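Local coordinates for 3-oxoacyl-[acyl-carrier-protein] synthase 3 (Micrococcus luteus NCTC 2665, PDB 4EWP) that probably catalyses the first condensation of fatty acid synthesis, joining an acetyl starter from acetyl-CoA to two carbons from malonyl-ACP, at residues 15-19 / 346-350. Sequence-based numbering, arbitrary orientation.
Sequences RIVAV and VVRLP
I16 packs against V347 and P350, joining the two halves of the thiolase fold. Strand 13-22 edges the N-terminal sheet, and strand 341-348 belongs to the C-terminal one. The side chain of I16 starts at a CB that points toward segment 346-350. There it forks. I16 CG2, anti to the backbone N, lies beside the proline ring, 4.0 Å from P350 CG. I16 CG1 sits beside the backbone N (chi1 -67°), anti to the carbonyl carbon, and carries I16 CD1 to 3.9 Å from V347 CG1. V175 and I185 add further packing around I16. Cutting I16 back to an alanine removes both branches beyond CB, and is likely to cost V347 CG1 its contact with CD1 and the P350 ring its contact with CG2, opening a gap between the sheets. P350 also presses on the opposing backbone, with P350 CB 3.6 Å from A18 N. V19 CG1 reaches the same ring at P350 CG, and L320 of helix 311-322 touches both residues. No direct hydrogen bond links the two segments. Two waters bridge them instead. One accepts from I16 N and donates to R348 O. The other donates to both I16 O and R348 O, at 2.8 Å from each oxygen.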
ATOM      1  N   ARG A  15      -2.091  15.141  15.863  1.00 17.46           N
ATOM      2  CA  ARG A  15      -2.352  14.398  17.093  1.00 24.58           C
ATOM      3  C   ARG A  15      -3.354  13.284  16.858  1.00 22.11           C
ATOM      4  O   ARG A  15      -4.245  13.404  16.015  1.00 21.91           O
ATOM      5  CB  ARG A  15      -2.808  15.354  18.208  1.00 33.66           C
ATOM      6  CG  ARG A  15      -4.144  15.057  18.871  1.00 45.21           C
ATOM      7  CD  ARG A  15      -4.406  16.057  20.018  1.00 57.30           C
ATOM      8  NE  ARG A  15      -5.681  15.816  20.704  1.00 68.52           N
ATOM      9  CZ  ARG A  15      -6.785  16.551  20.543  1.00 72.23           C
ATOM     10  NH1 ARG A  15      -6.779  17.594  19.717  1.00 74.43           N
ATOM     11  NH2 ARG A  15      -7.898  16.245  21.212  1.00 67.66           N
ATOM     12  N   ILE A  16      -3.178  12.190  17.588  1.00 19.30           N
ATOM     13  CA  ILE A  16      -4.118  11.078  17.537  1.00 21.17           C
ATOM     14  C   ILE A  16      -5.285  11.458  18.428  1.00 22.65           C
ATOM     15  O   ILE A  16      -5.109  11.655  19.632  1.00 26.87           O
ATOM     16  CB  ILE A  16      -3.462   9.768  18.039  1.00 18.92           C
ATOM     17  CG1 ILE A  16      -2.352   9.328  17.071  1.00 20.16           C
ATOM     18  CG2 ILE A  16      -4.514   8.669  18.239  1.00 18.26           C
ATOM     19  CD1 ILE A  16      -1.507   8.154  17.543  1.00 18.24           C
ATOM     20  N   VAL A  17      -6.477  11.593  17.852  1.00 21.57           N
ATOM     21  CA  VAL A  17      -7.612  12.071  18.642  1.00 23.57           C
ATOM     22  C   VAL A  17      -8.565  10.970  19.096  1.00 24.62           C
ATOM     23  O   VAL A  17      -9.550  11.252  19.791  1.00 26.59           O
ATOM     24  CB  VAL A  17      -8.401  13.175  17.915  1.00 25.32           C
ATOM     25  CG1 VAL A  17      -7.518  14.386  17.726  1.00 27.46           C
ATOM     26  CG2 VAL A  17      -8.936  12.669  16.568  1.00 22.23           C
ATOM     27  N   ALA A  18      -8.269   9.723  18.720  1.00 21.88           N
ATOM     28  CA  ALA A  18      -9.102   8.600  19.145  1.00 21.28           C
ATOM     29  C   ALA A  18      -8.525   7.280  18.699  1.00 24.55           C
ATOM     30  O   ALA A  18      -7.717   7.227  17.761  1.00 17.92           O
ATOM     31  CB  ALA A  18     -10.511   8.749  18.618  1.00 23.81           C
ATOM     32  N   VAL A  19      -8.936   6.215  19.381  1.00 24.01           N
ATOM     33  CA  VAL A  19      -8.553   4.869  18.986  1.00 23.48           C
ATOM     34  C   VAL A  19      -9.763   3.936  19.027  1.00 22.90           C
ATOM     35  O   VAL A  19     -10.627   4.052  19.897  1.00 26.51           O
ATOM     36  CB  VAL A  19      -7.385   4.322  19.844  1.00 24.27           C
ATOM     37  CG1 VAL A  19      -7.718   4.389  21.328  1.00 23.13           C
ATOM     38  CG2 VAL A  19      -7.019   2.900  19.410  1.00 20.10           C
ATOM     39  N   VAL A 346       6.781   8.703  19.260  1.00 24.02           N
ATOM     40  CA  VAL A 346       6.197   8.994  20.559  1.00 25.29           C
ATOM     41  C   VAL A 346       4.888   9.746  20.312  1.00 25.45           C
ATOM     42  O   VAL A 346       4.826  10.684  19.497  1.00 21.39           O
ATOM     43  CB  VAL A 346       7.149   9.791  21.451  1.00 28.70           C
ATOM     44  CG1 VAL A 346       6.439  10.237  22.719  1.00 26.69           C
ATOM     45  CG2 VAL A 346       8.395   8.936  21.784  1.00 18.95           C
ATOM     46  N   VAL A 347       3.826   9.302  20.966  1.00 21.98           N
ATOM     47  CA  VAL A 347       2.528   9.914  20.745  1.00 21.12           C
ATOM     48  C   VAL A 347       1.866  10.289  22.060  1.00 23.46           C
ATOM     49  O   VAL A 347       2.028   9.605  23.057  1.00 24.09           O
ATOM     50  CB  VAL A 347       1.576   9.007  19.935  1.00 17.05           C
ATOM     51  CG1 VAL A 347       2.171   8.684  18.554  1.00 15.35           C
ATOM     52  CG2 VAL A 347       1.234   7.738  20.709  1.00 16.71           C
ATOM     53  N   ARG A 348       1.140  11.404  22.047  1.00 26.72           N
ATOM     54  CA  ARG A 348       0.280  11.791  23.155  1.00 24.57           C
ATOM     55  C   ARG A 348      -1.018  10.990  23.058  1.00 26.10           C
ATOM     56  O   ARG A 348      -1.763  11.124  22.088  1.00 27.04           O
ATOM     57  CB  ARG A 348      -0.010  13.281  23.059  1.00 27.27           C
ATOM     58  CG  ARG A 348      -0.713  13.861  24.266  1.00 35.83           C
ATOM     59  CD  ARG A 348      -0.141  15.219  24.610  1.00 41.20           C
ATOM     60  NE  ARG A 348       0.736  15.120  25.771  1.00 49.52           N
ATOM     61  CZ  ARG A 348       1.953  15.651  25.845  1.00 54.16           C
ATOM     62  NH1 ARG A 348       2.449  16.332  24.815  1.00 56.69           N
ATOM     63  NH2 ARG A 348       2.674  15.498  26.951  1.00 54.04           N
ATOM     64  N   LEU A 349      -1.298  10.151  24.051  1.00 26.33           N
ATOM     65  CA  LEU A 349      -2.455   9.265  23.958  1.00 24.96           C
ATOM     66  C   LEU A 349      -3.754  10.053  23.991  1.00 30.65           C
ATOM     67  O   LEU A 349      -3.871  11.037  24.724  1.00 34.91           O
ATOM     68  CB  LEU A 349      -2.433   8.230  25.072  1.00 22.52           C
ATOM     69  CG  LEU A 349      -1.244   7.267  25.071  1.00 22.33           C
ATOM     70  CD1 LEU A 349      -1.098   6.589  26.446  1.00 23.02           C
ATOM     71  CD2 LEU A 349      -1.396   6.253  23.966  1.00 22.72           C
ATOM     72  N   PRO A 350      -4.740   9.625  23.189  1.00 29.77           N
ATOM     73  CA  PRO A 350      -6.047  10.304  23.080  1.00 31.64           C
ATOM     74  C   PRO A 350      -6.867  10.268  24.370  1.00 34.49           C
ATOM     75  O   PRO A 350      -6.697   9.318  25.130  1.00 39.58           O
ATOM     76  CB  PRO A 350      -6.767   9.523  21.974  1.00 29.38           C
ATOM     77  CG  PRO A 350      -6.046   8.178  21.894  1.00 27.50           C
ATOM     78  CD  PRO A 350      -4.621   8.467  22.284  1.00 28.23           C
TER
HETATM   79  O   HOH W   1      -1.142  11.878  19.618  1.00 26.87           O
HETATM   80  O   HOH W   2      -3.957  12.842  21.849  1.00 30.28           O